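Local coordinates for protein N-acyl-D-glutamate deacylase (Bordetella bronchiseptica, PDB 3GIP) that probably hydrolyses the amide bond of N-acyl-D-glutamate, releasing D-glutamate and a carboxylic acid, as a zinc-dependent member of the amidohydrolase superfamily, at residues A[63-72]-A[361-369]; A[96-104]-A[111-122]. All coordinates share one frame; numbering follows the deposited sequence.

How the contacts relate
Contact 1 pairs the end of strand 57-64 and the loop after it with the end of strand 360-362 and its loop. It closes a long loop of 288 residues and brings the first and last strands of the amidohydrolase barrel together. Contact 2 lies within that loop. It joins two parts of the long connection between strand 87-92 and helix 124-133, with six residues between them. The centres are about 15 Å apart, yet the contacts touch. D70 makes a weak hydrogen bond to A99 N and packs on L115, and N369 packs on L115 too. Contact 1 thus lies deep in the barrel and contact 2 on the loop beside it.

Contact 1 (A[63-72]-A[361-369]); sequences IDVHGHDDLM and MVGSDGLPN
Polar bonds centre on D64 and S364. The two carboxylate oxygens of D64 take separate donors from S364: OD1 accepts its backbone N at 2.9 Å, nearly straight at 167°, and OD2 accepts its OG at 2.6 Å. Both donors arrive on the syn side. D64 CG is anti to its own backbone N (chi1 -174°), which swings the carboxylate toward S364 in the loop after strand 360-362. H66 N reaches OD1 from the opposite face of the carboxylate plane to S364 N, forming an Asx turn. OD1 is therefore gripped twice, and K82 adds a salt bridge to OD2. One backbone bond joins the loops further along, D365 N to H66 O at 2.8 Å.

Water 1 bridges I63 O and V362 N. Water 2 accepts from H68 N and donates to G366 O at 2.6 Å.

At D365 the imidazole of H66 turns an edge to OD1. The ring and the carboxylate are steeply turned, 74° apart, with H66 CD2 3.2 Å from D365 OD1.

Apolar contacts lie at the two ends. V65 CG1 meets M361 SD at 4.0 Å, the side chains crossing at about a right angle. M72 CG rests 3.6 Å from P368 CG, and its bent chain brings SD against the same proline ring.

The HxH sequence after the first barrel strand and the aspartate after the last are hallmarks of the amidohydrolase TIM barrel. H66 and D365 both pack on the zinc ligand H248. D365 also lies beside bound acetate and formate, consistent with the active site.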
loop_
_atom_site.group_PDB
_atom_site.type_symbol
_atom_site.label_atom_id
_atom_site.label_comp_id
_atom_site.label_asym_id
_atom_site.label_seq_id
_atom_site.Cartn_x
_atom_site.Cartn_y
_atom_site.Cartn_z
ATOM N N ILE A 63 2.317 -8.507 3.027
ATOM C CA ILE A 63 1.190 -7.929 2.315
ATOM C C ILE A 63 1.268 -6.405 2.367
ATOM O O ILE A 63 1.100 -5.797 3.425
ATOM C CB ILE A 63 -0.147 -8.417 2.928
ATOM C CG1 ILE A 63 -0.218 -9.944 2.839
ATOM C CG2 ILE A 63 -1.325 -7.784 2.200
ATOM C CD1 ILE A 63 -1.501 -10.544 3.383
ATOM N N ASP A 64 1.542 -5.801 1.212
ATOM C CA ASP A 64 1.648 -4.352 1.094
ATOM C C ASP A 64 0.246 -3.799 0.910
ATOM O O ASP A 64 -0.301 -3.825 -0.193
ATOM C CB ASP A 64 2.518 -3.996 -0.113
ATOM C CG ASP A 64 2.799 -2.513 -0.215
ATOM O OD1 ASP A 64 2.305 -1.741 0.638
ATOM O OD2 ASP A 64 3.520 -2.118 -1.155
ATOM N N VAL A 65 -0.328 -3.294 1.995
ATOM C CA VAL A 65 -1.682 -2.774 1.959
ATOM C C VAL A 65 -1.837 -1.409 1.303
ATOM O O VAL A 65 -2.959 -0.956 1.095
ATOM C CB VAL A 65 -2.292 -2.725 3.384
ATOM C CG1 VAL A 65 -2.209 -4.111 4.020
ATOM C CG2 VAL A 65 -1.565 -1.690 4.243
ATOM N N HIS A 66 -0.729 -0.749 0.973
ATOM C CA HIS A 66 -0.840 0.555 0.334
ATOM C C HIS A 66 0.008 0.695 -0.916
ATOM O O HIS A 66 1.049 1.363 -0.917
ATOM C CB HIS A 66 -0.485 1.691 1.295
ATOM C CG HIS A 66 -1.039 3.013 0.865
ATOM N ND1 HIS A 66 -2.231 3.511 1.343
ATOM C CD2 HIS A 66 -0.611 3.896 -0.068
ATOM C CE1 HIS A 66 -2.517 4.642 0.721
ATOM N NE2 HIS A 66 -1.550 4.897 -0.142
ATOM N N GLY A 67 -0.449 0.070 -1.991
ATOM C CA GLY A 67 0.282 0.157 -3.235
ATOM C C GLY A 67 -0.428 1.039 -4.242
ATOM O O GLY A 67 -1.624 1.306 -4.119
ATOM N N HIS A 68 0.333 1.522 -5.218
ATOM C CA HIS A 68 -0.197 2.344 -6.305
ATOM C C HIS A 68 0.282 1.691 -7.594
ATOM O O HIS A 68 0.428 2.350 -8.623
ATOM C CB HIS A 68 0.348 3.773 -6.238
ATOM C CG HIS A 68 -0.311 4.628 -5.203
ATOM N ND1 HIS A 68 -1.661 4.907 -5.214
ATOM C CD2 HIS A 68 0.200 5.279 -4.131
ATOM C CE1 HIS A 68 -1.953 5.695 -4.194
ATOM N NE2 HIS A 68 -0.841 5.936 -3.522
ATOM N N ASP A 69 0.522 0.387 -7.524
ATOM C CA ASP A 69 1.036 -0.379 -8.657
ATOM C C ASP A 69 -0.045 -0.853 -9.630
ATOM O O ASP A 69 0.200 -1.738 -10.449
ATOM C CB ASP A 69 1.805 -1.585 -8.120
ATOM C CG ASP A 69 2.642 -1.237 -6.904
ATOM O OD1 ASP A 69 3.804 -0.807 -7.075
ATOM O OD2 ASP A 69 2.122 -1.374 -5.775
ATOM N N ASP A 70 -1.219 -0.240 -9.546
ATOM C CA ASP A 70 -2.363 -0.590 -10.387
ATOM C C ASP A 70 -2.043 -0.972 -11.827
ATOM O O ASP A 70 -2.482 -2.018 -12.313
ATOM C CB ASP A 70 -3.357 0.571 -10.427
ATOM C CG ASP A 70 -3.905 0.917 -9.067
ATOM O OD1 ASP A 70 -5.136 0.792 -8.880
ATOM O OD2 ASP A 70 -3.108 1.314 -8.190
ATOM N N LEU A 71 -1.287 -0.118 -12.507
ATOM C CA LEU A 71 -0.962 -0.344 -13.912
ATOM C C LEU A 71 0.408 -0.949 -14.186
ATOM O O LEU A 71 0.788 -1.120 -15.343
ATOM C CB LEU A 71 -1.073 0.978 -14.672
ATOM C CG LEU A 71 -2.296 1.838 -14.358
ATOM C CD1 LEU A 71 -2.149 3.186 -15.047
ATOM C CD2 LEU A 71 -3.567 1.128 -14.796
ATOM N N MET A 72 1.148 -1.282 -13.136
ATOM C CA MET A 72 2.483 -1.838 -13.310
ATOM C C MET A 72 2.519 -3.291 -13.754
ATOM O O MET A 72 3.524 -3.757 -14.282
ATOM C CB MET A 72 3.280 -1.687 -12.012
ATOM C CG MET A 72 3.483 -0.242 -11.597
ATOM S SD MET A 72 4.318 0.722 -12.870
ATOM C CE MET A 72 2.953 1.570 -13.604
ATOM N N MET A 361 -0.737 -1.471 10.137
ATOM C CA MET A 361 -0.116 -2.365 9.171
ATOM C C MET A 361 0.974 -1.569 8.452
ATOM O O MET A 361 1.180 -0.386 8.744
ATOM C CB MET A 361 -1.166 -2.828 8.159
ATOM C CG MET A 361 -2.400 -3.435 8.802
ATOM S SD MET A 361 -3.755 -3.698 7.633
ATOM C CE MET A 361 -4.387 -2.043 7.485
ATOM N N VAL A 362 1.667 -2.211 7.518
ATOM C CA VAL A 362 2.712 -1.537 6.755
ATOM C C VAL A 362 2.255 -1.358 5.308
ATOM O O VAL A 362 1.812 -2.314 4.661
ATOM C CB VAL A 362 4.033 -2.344 6.770
ATOM C CG1 VAL A 362 5.117 -1.602 5.986
ATOM C CG2 VAL A 362 4.477 -2.576 8.206
ATOM N N GLY A 363 2.350 -0.123 4.823
ATOM C CA GLY A 363 1.977 0.199 3.452
ATOM C C GLY A 363 3.137 0.975 2.857
ATOM O O GLY A 363 3.494 2.029 3.376
ATOM N N SER A 364 3.721 0.478 1.770
ATOM C CA SER A 364 4.883 1.141 1.177
ATOM C C SER A 364 4.594 2.464 0.481
ATOM O O SER A 364 5.421 3.379 0.515
ATOM C CB SER A 364 5.581 0.211 0.184
ATOM O OG SER A 364 4.854 0.129 -1.032
ATOM N N ASP A 365 3.429 2.560 -0.155
ATOM C CA ASP A 365 3.034 3.764 -0.881
ATOM C C ASP A 365 4.090 4.111 -1.933
ATOM O O ASP A 365 4.358 5.283 -2.209
ATOM C CB ASP A 365 2.831 4.935 0.087
ATOM C CG ASP A 365 1.988 6.049 -0.511
ATOM O OD1 ASP A 365 1.448 5.863 -1.622
ATOM O OD2 ASP A 365 1.852 7.110 0.131
ATOM N N GLY A 366 4.687 3.080 -2.519
ATOM C CA GLY A 366 5.694 3.299 -3.537
ATOM C C GLY A 366 5.078 3.900 -4.786
ATOM O O GLY A 366 3.941 3.581 -5.139
ATOM N N LEU A 367 5.816 4.790 -5.440
ATOM C CA LEU A 367 5.353 5.424 -6.674
ATOM C C LEU A 367 6.349 4.977 -7.743
ATOM O O LEU A 367 7.312 5.676 -8.049
ATOM C CB LEU A 367 5.343 6.947 -6.509
ATOM C CG LEU A 367 4.367 7.449 -5.437
ATOM C CD1 LEU A 367 4.518 8.939 -5.236
ATOM C CD2 LEU A 367 2.938 7.108 -5.849
ATOM N N PRO A 368 6.116 3.787 -8.324
ATOM C CA PRO A 368 6.923 3.127 -9.355
ATOM C C PRO A 368 7.315 3.865 -10.633
ATOM O O PRO A 368 8.314 3.510 -11.258
ATOM C CB PRO A 368 6.133 1.848 -9.641
ATOM C CG PRO A 368 4.732 2.254 -9.388
ATOM C CD PRO A 368 4.860 3.044 -8.109
ATOM N N ASN A 369 6.561 4.883 -11.029
ATOM C CA ASN A 369 6.906 5.598 -12.255
ATOM C C ASN A 369 7.742 6.861 -12.058
ATOM O O ASN A 369 8.203 7.458 -13.031
ATOM C CB ASN A 369 5.642 5.930 -13.056
ATOM C CG ASN A 369 4.613 6.684 -12.247
ATOM O OD1 ASN A 369 4.887 7.763 -11.720
ATOM N ND2 ASN A 369 3.414 6.119 -12.146
HETATM O O HOH W 1 1.410 -4.748 6.110
HETATM O O HOH W 2 3.206 1.099 -4.743
#

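Contact 2 (A[96-104]-A[111-122]); sequences GVSAAPAPL and ALALLGETPLFA
L115 CG is anti to its carbonyl carbon (chi1 -58°) and the chain is extended at chi2, which sends both methyl groups to the backbone of V97 and S98. L120 has a similar shape (chi1 -63°), which places one methyl, CD1, at P103 and the other, CD2, against the carbonyl oxygens of S98 and A99.

V97 carries the apolar packing against 111-115. Its CG1 touches L112 CD2 at 3.8 Å and also meets A111 CB, while its CB lies against L115 CD1. L112 and L115 both cross it at a slant. L115 CD1 then packs on S98 O at 3.3 Å.

In the second half L120 CD1 abuts P103 CD at 3.7 Å, the two side chains at about a right angle. L120 CB is 3.3 Å from A99 O.

That same carbonyl oxygen receives the one firm hydrogen bond between the segments, from F121 N at 2.9 Å, with the donor tilted 20° from the carbonyl plane. A99 O also lies at the edge of the F121 ring, near its plane. A weak bond from A102 N to A122 O, 3.4 Å, follows. A100 CB packs on F121 CB between these two bonds. Within 96-104, S98 OG donates to A100 O, the carbonyl of the cis peptide before P101, at 2.6 Å from above the carbonyl plane. It also bonds to G145 N.

F121 meets Y127 of helix 124-133, and P103 and L120 lean on helix 146-153. The arrangement is the long loop after the second strand of a TIM barrel, folded back on itself just beyond the zinc ligand C95.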
loop_
_atom_site.group_PDB
_atom_site.type_symbol
_atom_site.label_atom_id
_atom_site.label_comp_id
_atom_site.label_asym_id
_atom_site.label_seq_id
_atom_site.Cartn_x
_atom_site.Cartn_y
_atom_site.Cartn_z
ATOM N N GLY A 96 -7.981 7.136 -3.583
ATOM C CA GLY A 96 -8.971 7.603 -4.539
ATOM C C GLY A 96 -8.697 7.325 -6.002
ATOM O O GLY A 96 -9.573 7.549 -6.834
ATOM N N VAL A 97 -7.504 6.834 -6.331
ATOM C CA VAL A 97 -7.173 6.559 -7.727
ATOM C C VAL A 97 -6.893 5.087 -7.983
ATOM O O VAL A 97 -6.100 4.453 -7.281
ATOM C CB VAL A 97 -5.971 7.411 -8.195
ATOM C CG1 VAL A 97 -6.380 8.873 -8.255
ATOM C CG2 VAL A 97 -4.785 7.220 -7.252
ATOM N N SER A 98 -7.545 4.548 -9.009
ATOM C CA SER A 98 -7.411 3.136 -9.343
ATOM C C SER A 98 -7.344 2.874 -10.845
ATOM O O SER A 98 -7.544 3.779 -11.652
ATOM C CB SER A 98 -8.598 2.372 -8.757
ATOM O OG SER A 98 -9.825 2.935 -9.214
ATOM N N ALA A 99 -7.071 1.621 -11.199
ATOM C CA ALA A 99 -6.978 1.214 -12.598
ATOM C C ALA A 99 -8.311 1.379 -13.319
ATOM O O ALA A 99 -8.342 1.620 -14.524
ATOM C CB ALA A 99 -6.523 -0.237 -12.687
ATOM N N ALA A 100 -9.405 1.249 -12.576
ATOM C CA ALA A 100 -10.744 1.366 -13.146
ATOM C C ALA A 100 -11.721 1.881 -12.091
ATOM O O ALA A 100 -11.457 1.784 -10.897
ATOM C CB ALA A 100 -11.200 -0.000 -13.665
ATOM N N PRO A 101 -12.867 2.437 -12.519
ATOM C CA PRO A 101 -13.306 2.619 -13.906
ATOM C C PRO A 101 -12.634 3.811 -14.575
ATOM O O PRO A 101 -12.082 4.684 -13.908
ATOM C CB PRO A 101 -14.809 2.819 -13.760
ATOM C CG PRO A 101 -14.893 3.601 -12.489
ATOM C CD PRO A 101 -13.933 2.845 -11.584
ATOM N N ALA A 102 -12.699 3.847 -15.901
ATOM C CA ALA A 102 -12.097 4.928 -16.666
ATOM C C ALA A 102 -12.906 6.217 -16.554
ATOM O O ALA A 102 -14.138 6.191 -16.485
ATOM C CB ALA A 102 -11.972 4.514 -18.133
ATOM N N PRO A 103 -12.221 7.367 -16.527
ATOM C CA PRO A 103 -12.909 8.654 -16.427
ATOM C C PRO A 103 -13.621 8.986 -17.728
ATOM O O PRO A 103 -13.316 8.413 -18.777
ATOM C CB PRO A 103 -11.769 9.627 -16.151
ATOM C CG PRO A 103 -10.647 9.030 -16.938
ATOM C CD PRO A 103 -10.760 7.560 -16.585
ATOM N N LEU A 104 -14.577 9.901 -17.656
ATOM C CA LEU A 104 -15.294 10.334 -18.849
ATOM C C LEU A 104 -14.265 11.074 -19.695
ATOM O O LEU A 104 -13.311 11.638 -19.163
ATOM C CB LEU A 104 -16.430 11.284 -18.472
ATOM C CG LEU A 104 -17.647 10.666 -17.778
ATOM C CD1 LEU A 104 -18.493 11.763 -17.162
ATOM C CD2 LEU A 104 -18.455 9.849 -18.791
ATOM N N ALA A 111 -3.791 13.719 -9.381
ATOM C CA ALA A 111 -3.488 12.527 -8.594
ATOM C C ALA A 111 -3.417 11.249 -9.426
ATOM O O ALA A 111 -2.832 10.257 -8.996
ATOM C CB ALA A 111 -4.515 12.370 -7.475
ATOM N N LEU A 112 -4.016 11.264 -10.614
ATOM C CA LEU A 112 -3.975 10.086 -11.476
ATOM C C LEU A 112 -2.533 9.782 -11.872
ATOM O O LEU A 112 -2.214 8.670 -12.288
ATOM C CB LEU A 112 -4.828 10.306 -12.729
ATOM C CG LEU A 112 -6.347 10.254 -12.540
ATOM C CD1 LEU A 112 -7.040 10.560 -13.858
ATOM C CD2 LEU A 112 -6.751 8.876 -12.038
ATOM N N ALA A 113 -1.663 10.779 -11.736
ATOM C CA ALA A 113 -0.253 10.614 -12.068
ATOM C C ALA A 113 0.406 9.622 -11.114
ATOM O O ALA A 113 1.497 9.117 -11.378
ATOM C CB ALA A 113 0.459 11.961 -12.004
ATOM N N LEU A 114 -0.256 9.350 -9.996
ATOM C CA LEU A 114 0.278 8.407 -9.025
ATOM C C LEU A 114 0.196 6.989 -9.590
ATOM O O LEU A 114 0.778 6.062 -9.028
ATOM C CB LEU A 114 -0.517 8.478 -7.714
ATOM C CG LEU A 114 -0.524 9.801 -6.941
ATOM C CD1 LEU A 114 -1.447 9.680 -5.735
ATOM C CD2 LEU A 114 0.891 10.153 -6.504
ATOM N N LEU A 115 -0.513 6.833 -10.709
ATOM C CA LEU A 115 -0.699 5.523 -11.340
ATOM C C LEU A 115 0.172 5.235 -12.563
ATOM O O LEU A 115 0.718 4.141 -12.697
ATOM C CB LEU A 115 -2.164 5.344 -11.751
ATOM C CG LEU A 115 -3.248 5.451 -10.678
ATOM C CD1 LEU A 115 -4.610 5.272 -11.329
ATOM C CD2 LEU A 115 -3.026 4.400 -9.604
ATOM N N GLY A 116 0.274 6.201 -13.469
ATOM C CA GLY A 116 1.073 5.997 -14.668
ATOM C C GLY A 116 0.398 6.519 -15.925
ATOM O O GLY A 116 -0.635 7.183 -15.847
ATOM N N GLU A 117 0.969 6.202 -17.087
ATOM C CA GLU A 117 0.435 6.663 -18.368
ATOM C C GLU A 117 -0.520 5.699 -19.067
ATOM O O GLU A 117 -1.285 6.109 -19.940
ATOM C CB GLU A 117 1.589 6.999 -19.319
ATOM C CG GLU A 117 2.452 8.164 -18.864
ATOM C CD GLU A 117 1.737 9.499 -18.965
ATOM O OE1 GLU A 117 2.306 10.514 -18.509
ATOM O OE2 GLU A 117 0.612 9.537 -19.509
ATOM N N THR A 118 -0.475 4.424 -18.697
ATOM C CA THR A 118 -1.349 3.429 -19.313
ATOM C C THR A 118 -2.813 3.840 -19.219
ATOM O O THR A 118 -3.301 4.177 -18.141
ATOM C CB THR A 118 -1.194 2.049 -18.639
ATOM O OG1 THR A 118 0.131 1.556 -18.858
ATOM C CG2 THR A 118 -2.194 1.055 -19.215
ATOM N N PRO A 119 -3.532 3.831 -20.353
ATOM C CA PRO A 119 -4.948 4.207 -20.347
ATOM C C PRO A 119 -5.704 3.329 -19.354
ATOM O O PRO A 119 -5.520 2.111 -19.326
ATOM C CB PRO A 119 -5.373 3.951 -21.789
ATOM C CG PRO A 119 -4.128 4.279 -22.553
ATOM C CD PRO A 119 -3.061 3.596 -21.729
ATOM N N LEU A 120 -6.549 3.948 -18.539
ATOM C CA LEU A 120 -7.308 3.202 -17.544
ATOM C C LEU A 120 -8.286 2.208 -18.158
ATOM O O LEU A 120 -8.692 2.344 -19.314
ATOM C CB LEU A 120 -8.047 4.173 -16.618
ATOM C CG LEU A 120 -7.120 5.080 -15.799
ATOM C CD1 LEU A 120 -7.934 5.926 -14.831
ATOM C CD2 LEU A 120 -6.120 4.223 -15.039
ATOM N N PHE A 121 -8.650 1.199 -17.373
ATOM C CA PHE A 121 -9.575 0.160 -17.810
ATOM C C PHE A 121 -11.021 0.613 -17.645
ATOM O O PHE A 121 -11.337 1.394 -16.748
ATOM C CB PHE A 121 -9.322 -1.117 -17.010
ATOM C CG PHE A 121 -8.024 -1.792 -17.351
ATOM C CD1 PHE A 121 -7.955 -2.706 -18.399
ATOM C CD2 PHE A 121 -6.863 -1.491 -16.648
ATOM C CE1 PHE A 121 -6.744 -3.311 -18.742
ATOM C CE2 PHE A 121 -5.647 -2.089 -16.983
ATOM C CZ PHE A 121 -5.588 -3.000 -18.032
ATOM N N ALA A 122 -11.893 0.122 -18.521
ATOM C CA ALA A 122 -13.308 0.480 -18.492
ATOM C C ALA A 122 -13.948 0.245 -17.127
ATOM O O ALA A 122 -14.625 1.121 -16.591
ATOM C CB ALA A 122 -14.061 -0.308 -19.564
#